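PDB 3K9D: aldehyde dehydrogenase from Listeria monocytogenes, which probably catalyses the NAD- or NADP-dependent oxidation or reduction of aldehyde or oxo groups. Local coordinates for residues Lys23-Leu28 against Gly136-Phe141; Ile39-Ala44 against His80-Ile85; Val102-Val107 against Ile442-Thr447; Lys149-Thr154 against Ile172-Val177; Gln255-Glu260 against Leu347-Ala352. All coordinates share one frame; numbering follows the deposited sequence.

Contact 1. Residues Lys23-Leu28 against Gly136-Phe141; sequences KAQKEL and GNSIVF
Q25 and L28, one turn apart at the end of helix 6-28, press against G136, N137 and S138, where the chain leaves helix 121-134 for strand 138-143. Here the packing is tight. The amide of Q25 sends NE2 to G136 O over 3.0 Å, nearly straight at the hydrogen (165°), with the acceptor close to the amide plane and the donor tilted from the carbonyl plane. Q25 CG, opposite the backbone N (chi1 -171°), lies 3.4 Å from G136 O, and a bend at chi2 (-83°) turns NE2 to that oxygen. Q25 CB rests 3.4 Å from S138 OG, a hydroxyl whose hydrogen bond goes to A21 O on the same helix. G136, with its positive phi, ends helix 121-134 in a Schellman motif, so the glutamine bonds to a helix-to-strand junction of the alpha/beta domain that carries the coenzyme in relatives. L28 reaches the next residue, its CD1 lying 3.3 Å from N137 O, a buried carbonyl oxygen with no hydrogen-bonding partner in the model. The side chain of N137 starts out away from helix 6-28, and its OD1 accepts from G110 N. Packing thins at A24, whose CB comes no nearer than 3.9 Å to S138 OG and also meets P168 and A171. On the solvent side of the helix K23 and K26 point away from the strand, and E27 is exposed like them.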
# COMPACT_ATOMS: atom_id res chain seq x y z
N LYS A 23 21.64 7.96 -4.89
CA LYS A 23 22.19 9.20 -5.45
C LYS A 23 21.53 9.61 -6.76
O LYS A 23 21.17 10.77 -6.95
CB LYS A 23 23.71 9.07 -5.68
CG LYS A 23 24.55 9.02 -4.41
CD LYS A 23 26.02 8.85 -4.77
CE LYS A 23 26.75 7.97 -3.78
NZ LYS A 23 27.99 7.40 -4.39
N ALA A 24 21.35 8.63 -7.65
CA ALA A 24 20.81 8.88 -8.98
C ALA A 24 19.37 9.38 -8.93
O ALA A 24 18.98 10.20 -9.76
CB ALA A 24 20.91 7.61 -9.84
N GLN A 25 18.60 8.87 -7.98
CA GLN A 25 17.19 9.24 -7.81
C GLN A 25 17.07 10.70 -7.36
O GLN A 25 16.18 11.42 -7.81
CB GLN A 25 16.49 8.29 -6.83
CG GLN A 25 14.98 8.44 -6.74
CD GLN A 25 14.58 9.56 -5.80
OE1 GLN A 25 15.23 9.79 -4.78
NE2 GLN A 25 13.54 10.30 -6.17
N LYS A 26 17.98 11.13 -6.50
CA LYS A 26 18.03 12.55 -6.07
C LYS A 26 18.28 13.48 -7.24
O LYS A 26 17.73 14.57 -7.30
CB LYS A 26 19.03 12.74 -4.92
CG LYS A 26 18.45 12.16 -3.62
CD LYS A 26 19.43 12.13 -2.45
CE LYS A 26 19.06 11.04 -1.42
NZ LYS A 26 17.69 11.11 -0.83
N GLU A 27 19.05 12.99 -8.20
CA GLU A 27 19.21 13.67 -9.47
C GLU A 27 17.94 13.62 -10.35
O GLU A 27 17.54 14.63 -10.92
CB GLU A 27 20.42 13.10 -10.19
CG GLU A 27 21.10 14.04 -11.11
CD GLU A 27 22.46 13.53 -11.54
OE1 GLU A 27 22.72 13.48 -12.76
OE2 GLU A 27 23.25 13.16 -10.64
N LEU A 28 17.28 12.46 -10.43
CA LEU A 28 15.99 12.35 -11.12
C LEU A 28 14.92 13.23 -10.48
O LEU A 28 14.06 13.77 -11.17
CB LEU A 28 15.48 10.91 -11.11
CG LEU A 28 16.06 9.86 -12.04
CD1 LEU A 28 15.47 8.51 -11.65
CD2 LEU A 28 15.76 10.18 -13.51
N GLY A 136 9.72 9.09 -11.20
CA GLY A 136 10.91 9.78 -10.66
C GLY A 136 11.76 8.94 -9.71
O GLY A 136 12.52 9.49 -8.89
N ASN A 137 11.65 7.62 -9.84
CA ASN A 137 12.34 6.66 -8.97
C ASN A 137 13.53 6.02 -9.68
O ASN A 137 13.54 5.94 -10.90
CB ASN A 137 11.40 5.50 -8.63
CG ASN A 137 10.12 5.94 -7.96
OD1 ASN A 137 10.12 6.35 -6.79
ND2 ASN A 137 9.01 5.82 -8.67
N SER A 138 14.48 5.51 -8.91
CA SER A 138 15.48 4.61 -9.46
C SER A 138 14.97 3.19 -9.26
O SER A 138 13.98 2.99 -8.55
CB SER A 138 16.82 4.78 -8.74
OG SER A 138 17.47 5.98 -9.15
N ILE A 139 15.63 2.21 -9.88
CA ILE A 139 15.21 0.80 -9.72
C ILE A 139 16.42 -0.16 -9.75
O ILE A 139 17.32 -0.01 -10.58
CB ILE A 139 14.05 0.41 -10.72
CG1 ILE A 139 13.46 -0.98 -10.40
CG2 ILE A 139 14.49 0.58 -12.23
CD1 ILE A 139 12.09 -1.22 -10.97
N VAL A 140 16.47 -1.11 -8.81
CA VAL A 140 17.53 -2.13 -8.78
C VAL A 140 16.87 -3.50 -8.86
O VAL A 140 16.03 -3.84 -8.03
CB VAL A 140 18.41 -2.07 -7.48
CG1 VAL A 140 19.59 -3.03 -7.60
CG2 VAL A 140 18.95 -0.66 -7.22
N PHE A 141 17.24 -4.28 -9.88
CA PHE A 141 16.61 -5.57 -10.15
C PHE A 141 17.27 -6.76 -9.49
O PHE A 141 18.49 -6.86 -9.41
CB PHE A 141 16.48 -5.83 -11.66
CG PHE A 141 15.53 -4.88 -12.36
CD1 PHE A 141 14.15 -5.00 -12.17
CD2 PHE A 141 16.01 -3.87 -13.16
CE1 PHE A 141 13.26 -4.12 -12.80
CE2 PHE A 141 15.13 -2.98 -13.78
CZ PHE A 141 13.75 -3.12 -13.60

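Contact 2. Residues Ile39-Ala44 against His80-Ile85; sequences IVKAIA and HVYNYI
Y82 lies across V40, K41 and A44 in an antiparallel pair of helices, 33-49 and 67-85, whose axes in these segments run at 161° and come within 10.1 Å. The pair belongs to the helical layer of the alpha/beta domain, with helix 121-134 beside it: V40 also touches L130, and I43 touches T129. No hydrogen bond links residues 39-44 to 80-85, so the grip is by apolar and aliphatic contact. Beginning with the aromatic group, Y82 holds CG anti to its nitrogen (chi1 179°), which carries the ring toward the facing helix. A44 CB meets the root of the side chain, 3.7 Å from Y82 CB, approaching the ring obliquely. Farther out, the aliphatic part of K41 runs past the phenol end, with K41 CD 3.3 Å from Y82 OH. The lysine chain bends at chi2, chi3 and chi4, and its NZ makes a salt bridge with D45 on its own helix, leaving the methylenes to pack on the tyrosine. One methyl group serves both an aromatic and an aliphatic partner: V40 CG1 sits near the plane of the Y82 ring at its edge, 3.8 Å from Y82 CD1, and 3.8 Å from I85 CD1.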
# COMPACT_ATOMS: atom_id res chain seq x y z
N ILE A 39 13.44 10.60 -21.04
CA ILE A 39 14.12 9.37 -20.66
C ILE A 39 13.22 8.15 -20.82
O ILE A 39 13.65 7.14 -21.37
CB ILE A 39 14.64 9.47 -19.20
CG1 ILE A 39 15.74 10.52 -19.11
CG2 ILE A 39 15.14 8.10 -18.70
CD1 ILE A 39 15.81 11.21 -17.73
N VAL A 40 11.97 8.26 -20.35
CA VAL A 40 10.93 7.22 -20.47
C VAL A 40 10.76 6.78 -21.95
O VAL A 40 10.75 5.58 -22.24
CB VAL A 40 9.59 7.75 -19.89
CG1 VAL A 40 8.38 6.92 -20.36
CG2 VAL A 40 9.65 7.78 -18.36
N LYS A 41 10.65 7.75 -22.85
CA LYS A 41 10.53 7.50 -24.29
C LYS A 41 11.76 6.78 -24.86
O LYS A 41 11.62 5.89 -25.71
CB LYS A 41 10.23 8.82 -25.02
CG LYS A 41 10.59 8.91 -26.53
CD LYS A 41 9.49 8.42 -27.44
CE LYS A 41 9.39 9.27 -28.69
NZ LYS A 41 10.58 9.14 -29.59
N ALA A 42 12.94 7.16 -24.38
CA ALA A 42 14.19 6.51 -24.80
C ALA A 42 14.27 5.05 -24.34
O ALA A 42 14.82 4.21 -25.06
CB ALA A 42 15.37 7.27 -24.28
N ILE A 43 13.73 4.77 -23.16
CA ILE A 43 13.66 3.41 -22.62
C ILE A 43 12.71 2.56 -23.45
O ILE A 43 13.02 1.41 -23.83
CB ILE A 43 13.25 3.41 -21.10
CG1 ILE A 43 14.34 4.05 -20.26
CG2 ILE A 43 12.95 2.01 -20.59
CD1 ILE A 43 13.91 4.52 -18.83
N ALA A 44 11.55 3.15 -23.76
CA ALA A 44 10.53 2.49 -24.55
C ALA A 44 11.04 2.18 -25.95
O ALA A 44 10.82 1.07 -26.46
CB ALA A 44 9.28 3.35 -24.62
N HIS A 80 3.01 -0.52 -25.55
CA HIS A 80 1.69 -0.42 -24.93
C HIS A 80 1.74 0.31 -23.57
O HIS A 80 0.87 1.13 -23.29
CB HIS A 80 1.05 -1.80 -24.77
CG HIS A 80 0.61 -2.43 -26.05
ND1 HIS A 80 -0.72 -2.65 -26.35
CD2 HIS A 80 1.31 -2.93 -27.09
CE1 HIS A 80 -0.82 -3.24 -27.53
NE2 HIS A 80 0.40 -3.42 -28.00
N VAL A 81 2.74 -0.01 -22.73
CA VAL A 81 2.95 0.67 -21.44
C VAL A 81 3.27 2.14 -21.68
O VAL A 81 2.65 3.02 -21.06
CB VAL A 81 4.08 -0.02 -20.59
CG1 VAL A 81 4.39 0.76 -19.31
CG2 VAL A 81 3.71 -1.47 -20.25
N TYR A 82 4.20 2.41 -22.59
CA TYR A 82 4.56 3.76 -22.98
C TYR A 82 3.37 4.61 -23.42
O TYR A 82 3.21 5.74 -22.96
CB TYR A 82 5.66 3.78 -24.06
CG TYR A 82 6.01 5.18 -24.48
CD1 TYR A 82 6.67 6.04 -23.60
CD2 TYR A 82 5.63 5.68 -25.73
CE1 TYR A 82 6.96 7.34 -23.95
CE2 TYR A 82 5.92 7.00 -26.09
CZ TYR A 82 6.59 7.82 -25.19
OH TYR A 82 6.89 9.12 -25.51
N ASN A 83 2.52 4.08 -24.29
CA ASN A 83 1.34 4.83 -24.75
C ASN A 83 0.33 5.14 -23.64
O ASN A 83 -0.36 6.15 -23.71
CB ASN A 83 0.66 4.13 -25.94
CG ASN A 83 1.22 4.56 -27.28
OD1 ASN A 83 1.94 5.56 -27.39
ND2 ASN A 83 0.88 3.81 -28.32
N TYR A 84 0.25 4.27 -22.63
CA TYR A 84 -0.57 4.55 -21.44
C TYR A 84 0.05 5.63 -20.53
O TYR A 84 -0.67 6.45 -19.96
CB TYR A 84 -0.87 3.26 -20.66
CG TYR A 84 -1.30 3.48 -19.22
CD1 TYR A 84 -2.58 3.95 -18.91
CD2 TYR A 84 -0.43 3.24 -18.17
CE1 TYR A 84 -2.97 4.17 -17.59
CE2 TYR A 84 -0.79 3.46 -16.85
CZ TYR A 84 -2.07 3.92 -16.56
OH TYR A 84 -2.43 4.14 -15.24
N ILE A 85 1.38 5.64 -20.42
CA ILE A 85 2.07 6.52 -19.45
C ILE A 85 2.56 7.87 -19.99
O ILE A 85 2.76 8.79 -19.21
CB ILE A 85 3.23 5.80 -18.66
CG1 ILE A 85 4.49 5.60 -19.51
CG2 ILE A 85 2.76 4.51 -18.04
CD1 ILE A 85 5.64 4.91 -18.77

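Contact 3. Residues Val102-Val107 against Ile442-Thr447; sequences VMEVAV and IRRIAT
V107 lays CG2 over one face of the R443 guanidinium, 3.4 Å from R443 NH2 and offset toward the rim. The arginine, with CG opposite its backbone N (chi1 168°), lies alongside V105, whose CG1 meets the guanidinium obliquely, 3.7 Å from R443 NH1. R443 NE bonds to V394 O and NH1 to A389 O, both of the second subunit. Around the R444 guanidinium, I442 CG2 stands over the centre of one face, while the E104 carboxylate approaches obliquely with its plane turned by 53°. E104 OE2 and R444 NE remain 4.4 Å apart, beyond a salt bridge; E104 has its salt bridge with K95, and R444 with D432 of the second subunit. These groups sit on an antiparallel ladder in which M103 with I445 and V105 with R443 are the hydrogen-bonded pairs, each joined by two backbone bonds, M103 N to I445 O at 2.9 Å for one. Strands 92-97 and 440-447 with the first part of 102-116 form a projecting arm of the kind that mediates oligomerisation in aldehyde dehydrogenases, and residues 444-447 extend the sheet in parallel with a strand of the second subunit. On the face holding M103, V105, R443 and I445, M103 CE touches I445 CG2 at 4.0 Å and V105 CG2 touches I445 CD1 at 3.7 Å. On the other face, I442 CD1 lies 3.4 Å from E104 OE1, and V102 CG2 faces A446 CB.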
# COMPACT_ATOMS: atom_id res chain seq x y z
N VAL A 102 -5.90 23.52 -0.84
CA VAL A 102 -5.05 22.34 -0.74
C VAL A 102 -4.34 22.11 -2.09
O VAL A 102 -5.00 21.95 -3.12
CB VAL A 102 -5.85 21.06 -0.37
CG1 VAL A 102 -4.93 19.83 -0.29
CG2 VAL A 102 -6.61 21.22 0.95
N MET A 103 -3.01 22.10 -2.07
CA MET A 103 -2.22 21.76 -3.25
C MET A 103 -1.71 20.34 -3.11
O MET A 103 -1.51 19.86 -1.99
CB MET A 103 -1.03 22.72 -3.38
CG MET A 103 -1.40 24.20 -3.29
SD MET A 103 -0.10 25.31 -3.88
CE MET A 103 1.13 25.19 -2.59
N GLU A 104 -1.50 19.66 -4.24
CA GLU A 104 -0.97 18.29 -4.25
C GLU A 104 0.29 18.20 -5.10
O GLU A 104 0.34 18.72 -6.22
CB GLU A 104 -2.01 17.28 -4.73
CG GLU A 104 -3.26 17.21 -3.88
CD GLU A 104 -4.19 16.07 -4.24
OE1 GLU A 104 -3.77 15.09 -4.90
OE2 GLU A 104 -5.37 16.14 -3.83
N VAL A 105 1.31 17.52 -4.56
CA VAL A 105 2.63 17.39 -5.18
C VAL A 105 3.02 15.92 -5.15
O VAL A 105 2.96 15.28 -4.11
CB VAL A 105 3.72 18.23 -4.39
CG1 VAL A 105 5.15 17.94 -4.90
CG2 VAL A 105 3.43 19.72 -4.47
N ALA A 106 3.40 15.39 -6.32
CA ALA A 106 3.91 14.04 -6.43
C ALA A 106 5.30 13.91 -5.82
O ALA A 106 6.21 14.71 -6.10
CB ALA A 106 3.92 13.62 -7.89
N VAL A 107 5.46 12.90 -4.96
CA VAL A 107 6.74 12.62 -4.33
C VAL A 107 7.16 11.22 -4.72
O VAL A 107 6.47 10.27 -4.37
CB VAL A 107 6.65 12.70 -2.78
CG1 VAL A 107 7.98 12.39 -2.15
CG2 VAL A 107 6.20 14.07 -2.35
N ILE A 442 1.56 11.20 -2.59
CA ILE A 442 1.07 12.57 -2.72
C ILE A 442 1.34 13.38 -1.44
O ILE A 442 0.88 13.01 -0.35
CB ILE A 442 -0.41 12.60 -3.11
CG1 ILE A 442 -0.59 11.91 -4.48
CG2 ILE A 442 -0.96 14.02 -3.08
CD1 ILE A 442 -1.60 12.54 -5.41
N ARG A 443 2.09 14.46 -1.58
CA ARG A 443 2.22 15.47 -0.52
C ARG A 443 1.13 16.53 -0.65
O ARG A 443 0.96 17.12 -1.72
CB ARG A 443 3.61 16.12 -0.57
CG ARG A 443 3.78 17.38 0.29
CD ARG A 443 5.08 18.11 -0.04
NE ARG A 443 6.23 17.20 -0.03
CZ ARG A 443 7.24 17.24 -0.89
NH1 ARG A 443 7.26 18.13 -1.88
NH2 ARG A 443 8.23 16.36 -0.79
N ARG A 444 0.41 16.78 0.43
CA ARG A 444 -0.62 17.81 0.46
C ARG A 444 -0.24 19.02 1.28
O ARG A 444 0.21 18.91 2.43
CB ARG A 444 -1.95 17.24 0.92
CG ARG A 444 -2.52 16.26 -0.08
CD ARG A 444 -3.23 15.18 0.63
NE ARG A 444 -3.68 14.11 -0.25
CZ ARG A 444 -3.14 12.90 -0.30
NH1 ARG A 444 -2.08 12.61 0.46
NH2 ARG A 444 -3.65 11.98 -1.10
N ILE A 445 -0.42 20.19 0.68
CA ILE A 445 -0.05 21.45 1.31
C ILE A 445 -1.35 22.18 1.54
O ILE A 445 -2.04 22.52 0.58
CB ILE A 445 0.92 22.28 0.42
CG1 ILE A 445 2.17 21.46 0.09
CG2 ILE A 445 1.30 23.61 1.09
CD1 ILE A 445 2.07 20.63 -1.18
N ALA A 446 -1.69 22.39 2.81
CA ALA A 446 -3.00 22.88 3.19
C ALA A 446 -2.93 24.10 4.08
O ALA A 446 -2.15 24.13 5.03
CB ALA A 446 -3.79 21.78 3.87
N THR A 447 -3.78 25.08 3.76
CA THR A 447 -3.91 26.35 4.48
C THR A 447 -5.06 26.30 5.49
O THR A 447 -6.13 25.77 5.17
CB THR A 447 -4.16 27.51 3.48
OG1 THR A 447 -3.11 27.52 2.50
CG2 THR A 447 -4.21 28.87 4.17

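Contact 4. Residues Lys149-Thr154 against Ile172-Val177; sequences KAILET and ISCMTV
L152 and C174 meet inside a beta-alpha-beta crossover, in which helix 148-164 links strand 138-143 to its parallel neighbour 172-174. L152 is the side chain to follow. From CB, chi1 of -79° sets CG beside the backbone nitrogen, and at the fork CD2 is the branch that leans over the strand end. This one methyl group does all the touching by the leucine: L152 CD2 lies 3.8 Å from C174 SG and equally near C174 CB. The next partner along the chain is a polar one, for CD2 also lies 3.8 Å from M175 O, a buried carbonyl oxygen that lacks a hydrogen-bonding partner in the model. Beyond it T176 CG2, 3.9 Å from L152 CD2, belongs to its third partner residue, whose OG1 bonds to E13 of helix 6-28. C174 keeps its SG anti to the main-chain nitrogen (chi1 -171°), directed at the helix, where the sulfur is also met by I151 CG2 at 3.8 Å. I151 reaches P121 and V125 of helix 121-134 as well, so the crossover helix packs on its own strand and also on helix 121-134. No hydrogen bond joins residues 149-154 to 172-177. Within the helix, A150 O is gripped by two donors from one residue, T154 N and T154 OG1, which arrive from opposite faces of the carbonyl plane, T154 OG1 lying 2.6 Å from A150 O.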
# COMPACT_ATOMS: atom_id res chain seq x y z
N LYS A 149 21.24 -13.75 -17.75
CA LYS A 149 21.86 -13.15 -18.93
C LYS A 149 20.91 -12.24 -19.74
O LYS A 149 21.29 -11.14 -20.14
CB LYS A 149 22.45 -14.25 -19.82
CG LYS A 149 23.82 -14.76 -19.35
CD LYS A 149 24.09 -16.15 -19.91
CE LYS A 149 25.55 -16.36 -20.25
NZ LYS A 149 25.76 -17.72 -20.82
N ALA A 150 19.69 -12.72 -19.94
CA ALA A 150 18.65 -11.98 -20.67
C ALA A 150 18.21 -10.73 -19.92
O ALA A 150 17.98 -9.67 -20.53
CB ALA A 150 17.46 -12.91 -20.94
N ILE A 151 18.10 -10.84 -18.60
CA ILE A 151 17.71 -9.71 -17.75
C ILE A 151 18.80 -8.66 -17.75
O ILE A 151 18.52 -7.50 -18.00
CB ILE A 151 17.34 -10.15 -16.32
CG1 ILE A 151 16.07 -11.02 -16.34
CG2 ILE A 151 17.02 -8.95 -15.45
CD1 ILE A 151 15.89 -11.83 -15.10
N LEU A 152 20.04 -9.08 -17.49
CA LEU A 152 21.21 -8.21 -17.51
C LEU A 152 21.35 -7.47 -18.82
O LEU A 152 21.60 -6.27 -18.81
CB LEU A 152 22.50 -9.00 -17.22
CG LEU A 152 22.84 -9.37 -15.77
CD1 LEU A 152 24.16 -10.11 -15.74
CD2 LEU A 152 22.93 -8.10 -14.92
N GLU A 153 21.13 -8.16 -19.94
CA GLU A 153 21.21 -7.53 -21.26
C GLU A 153 20.07 -6.56 -21.56
O GLU A 153 20.31 -5.51 -22.16
CB GLU A 153 21.41 -8.58 -22.38
CG GLU A 153 21.40 -8.02 -23.81
CD GLU A 153 22.63 -7.18 -24.15
OE1 GLU A 153 23.50 -6.97 -23.29
OE2 GLU A 153 22.72 -6.73 -25.31
N THR A 154 18.85 -6.88 -21.12
CA THR A 154 17.71 -5.92 -21.10
C THR A 154 18.05 -4.66 -20.29
O THR A 154 17.80 -3.54 -20.74
CB THR A 154 16.44 -6.53 -20.47
OG1 THR A 154 16.20 -7.83 -21.02
CG2 THR A 154 15.21 -5.65 -20.71
N ILE A 172 19.29 2.79 -13.11
CA ILE A 172 18.72 1.50 -13.57
C ILE A 172 19.81 0.45 -13.51
O ILE A 172 20.79 0.51 -14.25
CB ILE A 172 18.16 1.60 -15.03
CG1 ILE A 172 17.09 2.70 -15.12
CG2 ILE A 172 17.62 0.23 -15.49
CD1 ILE A 172 16.97 3.31 -16.48
N SER A 173 19.66 -0.50 -12.60
CA SER A 173 20.70 -1.48 -12.36
C SER A 173 20.13 -2.86 -12.06
O SER A 173 18.93 -3.03 -11.90
CB SER A 173 21.66 -1.01 -11.25
OG SER A 173 20.98 -0.86 -10.01
N CYS A 174 21.02 -3.85 -11.96
CA CYS A 174 20.62 -5.23 -11.74
C CYS A 174 21.75 -5.94 -11.02
O CYS A 174 22.92 -5.74 -11.37
CB CYS A 174 20.37 -5.90 -13.10
SG CYS A 174 19.63 -7.55 -13.07
N MET A 175 21.40 -6.75 -10.02
CA MET A 175 22.33 -7.72 -9.42
C MET A 175 22.90 -8.64 -10.51
O MET A 175 22.15 -9.16 -11.35
CB MET A 175 21.61 -8.59 -8.38
CG MET A 175 20.93 -7.83 -7.23
SD MET A 175 19.80 -8.85 -6.28
CE MET A 175 20.88 -10.21 -5.87
N THR A 176 24.21 -8.82 -10.49
CA THR A 176 24.91 -9.64 -11.48
C THR A 176 25.18 -11.04 -10.95
O THR A 176 25.47 -11.96 -11.73
CB THR A 176 26.22 -8.98 -11.94
OG1 THR A 176 27.11 -8.85 -10.82
CG2 THR A 176 25.94 -7.61 -12.54
N VAL A 177 25.09 -11.18 -9.63
CA VAL A 177 25.25 -12.44 -8.90
C VAL A 177 23.96 -12.74 -8.10
O VAL A 177 23.76 -12.18 -7.00
CB VAL A 177 26.47 -12.38 -7.92
CG1 VAL A 177 26.68 -13.73 -7.24
CG2 VAL A 177 27.74 -11.94 -8.63

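Contact 5. Residues Gln255-Glu260 against Leu347-Ala352; sequences QSVVVE and LAFYTA
Q255, V257 and V259 on one side and A348, Y350 and A352 on the other are joined by five backbone hydrogen bonds. The shortest is Y350 N to V257 O at 2.7 Å, with the donor nearly in line with the C=O bond; A352 N to V259 O is almost straight at the hydrogen (176°). Between them, CA-H groups make softer contacts to the same carbonyls, as where S256 CA lies 3.2 Å from A348 O.

Apolar packing differs on the two faces. On the face of V257, V259 and F349, the phenylalanine puts CG anti to its nitrogen (chi1 -168°) and brings its ring toward the neighbouring strand, where V259 crosses it at about a right angle. V259 CG1 is 3.4 Å from F349 CZ, while V257 CB stands 3.9 Å from F349 CD1 and V257 O lies over one face of the ring. L347 CD1 extends this cluster to V257 CG2 at 4.0 Å, and helix 261-273 covers it through I268 and V267. On the face of S256, V258 and Y350, S256 CB comes to the edge of the tyrosine ring in its plane, 3.7 Å from Y350 CE2. Helix 355-368 lies against this side through I365, A358 and L361.

The polar ends find partners beyond the pair: Y350 OH bonds to K331 O, and E260 forms a salt bridge with R228. Two parallel strands with a helix on each face are the signature of an open alpha/beta sheet, here the central part of a seven-stranded parallel sheet consistent with the catalytic domain of aldehyde dehydrogenases.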
# COMPACT_ATOMS: atom_id res chain seq x y z
N GLN A 255 -7.06 -21.48 -16.10
CA GLN A 255 -6.56 -22.72 -15.52
C GLN A 255 -7.61 -23.84 -15.52
O GLN A 255 -7.29 -25.04 -15.42
CB GLN A 255 -6.01 -22.46 -14.11
CG GLN A 255 -4.73 -21.65 -14.10
CD GLN A 255 -3.56 -22.41 -14.72
OE1 GLN A 255 -3.52 -23.63 -14.66
NE2 GLN A 255 -2.61 -21.68 -15.32
N SER A 256 -8.86 -23.44 -15.66
CA SER A 256 -9.96 -24.37 -15.81
C SER A 256 -11.01 -23.78 -16.75
O SER A 256 -11.06 -22.56 -16.96
CB SER A 256 -10.59 -24.74 -14.45
OG SER A 256 -11.13 -23.62 -13.78
N VAL A 257 -11.80 -24.68 -17.35
CA VAL A 257 -13.00 -24.32 -18.07
C VAL A 257 -14.20 -24.84 -17.27
O VAL A 257 -14.24 -25.99 -16.87
CB VAL A 257 -13.03 -24.84 -19.55
CG1 VAL A 257 -14.29 -24.35 -20.26
CG2 VAL A 257 -11.79 -24.38 -20.32
N VAL A 258 -15.16 -23.97 -17.01
CA VAL A 258 -16.39 -24.34 -16.35
C VAL A 258 -17.51 -24.12 -17.38
O VAL A 258 -17.58 -23.07 -17.98
CB VAL A 258 -16.65 -23.46 -15.08
CG1 VAL A 258 -17.98 -23.83 -14.41
CG2 VAL A 258 -15.48 -23.60 -14.07
N VAL A 259 -18.34 -25.14 -17.61
CA VAL A 259 -19.47 -25.06 -18.55
C VAL A 259 -20.73 -25.52 -17.84
O VAL A 259 -20.66 -26.30 -16.89
CB VAL A 259 -19.26 -25.96 -19.84
CG1 VAL A 259 -17.91 -25.70 -20.46
CG2 VAL A 259 -19.40 -27.42 -19.51
N GLU A 260 -21.88 -25.04 -18.31
CA GLU A 260 -23.17 -25.59 -17.91
C GLU A 260 -23.43 -26.88 -18.68
O GLU A 260 -22.93 -27.05 -19.80
CB GLU A 260 -24.30 -24.57 -18.13
CG GLU A 260 -24.36 -23.45 -17.08
CD GLU A 260 -25.08 -22.22 -17.58
OE1 GLU A 260 -24.58 -21.57 -18.53
OE2 GLU A 260 -26.13 -21.87 -17.03
N LEU A 347 -5.41 -27.58 -19.13
CA LEU A 347 -6.66 -27.11 -18.52
C LEU A 347 -7.41 -28.21 -17.75
O LEU A 347 -7.44 -29.36 -18.18
CB LEU A 347 -7.60 -26.56 -19.60
CG LEU A 347 -7.22 -25.26 -20.28
CD1 LEU A 347 -8.07 -25.07 -21.52
CD2 LEU A 347 -7.36 -24.05 -19.31
N ALA A 348 -8.01 -27.83 -16.62
CA ALA A 348 -9.15 -28.57 -16.05
C ALA A 348 -10.45 -28.23 -16.76
O ALA A 348 -10.59 -27.15 -17.33
CB ALA A 348 -9.28 -28.29 -14.54
N PHE A 349 -11.41 -29.14 -16.71
CA PHE A 349 -12.73 -28.92 -17.31
C PHE A 349 -13.85 -29.37 -16.35
O PHE A 349 -13.99 -30.56 -16.07
CB PHE A 349 -12.83 -29.69 -18.63
CG PHE A 349 -14.03 -29.31 -19.47
CD1 PHE A 349 -13.88 -28.46 -20.57
CD2 PHE A 349 -15.30 -29.83 -19.19
CE1 PHE A 349 -14.96 -28.12 -21.34
CE2 PHE A 349 -16.39 -29.47 -19.97
CZ PHE A 349 -16.22 -28.64 -21.05
N TYR A 350 -14.63 -28.42 -15.85
CA TYR A 350 -15.71 -28.71 -14.89
C TYR A 350 -17.09 -28.53 -15.52
O TYR A 350 -17.29 -27.65 -16.36
CB TYR A 350 -15.66 -27.76 -13.69
CG TYR A 350 -14.46 -27.85 -12.78
CD1 TYR A 350 -14.47 -28.69 -11.66
CD2 TYR A 350 -13.33 -27.07 -13.01
CE1 TYR A 350 -13.39 -28.74 -10.78
CE2 TYR A 350 -12.22 -27.14 -12.16
CZ TYR A 350 -12.26 -27.97 -11.05
OH TYR A 350 -11.18 -28.03 -10.19
N THR A 351 -18.03 -29.34 -15.06
CA THR A 351 -19.43 -29.23 -15.46
C THR A 351 -20.32 -28.90 -14.24
O THR A 351 -20.29 -29.61 -13.23
CB THR A 351 -19.93 -30.50 -16.16
OG1 THR A 351 -19.00 -30.86 -17.20
CG2 THR A 351 -21.33 -30.28 -16.77
N ALA A 352 -21.05 -27.81 -14.36
CA ALA A 352 -22.02 -27.34 -13.37
C ALA A 352 -23.41 -27.37 -14.02
O ALA A 352 -23.49 -27.51 -15.24
CB ALA A 352 -21.67 -25.93 -12.95

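From the N terminus, contact 1 opens on helix 6-28 and closes at strand 138-143; contact 2, which joins helices 33-49 and 67-85, opens and closes within that loop. Contact 3 opens before contact 1 has closed and ends only near the C terminus, so the two cross, and its long loop encloses contacts 4 and 5 in turn. Contacts 1 and 4 meet on neighbouring strands, F141 N lying 2.9 Å from S173 O, while I43 and I172 bring contact 2 against contact 4. Contact 3 reaches the same mixed sheet through the projecting arm. Contact 5 belongs to the separate parallel sheet, its centre about 46 Å from that of contact 1.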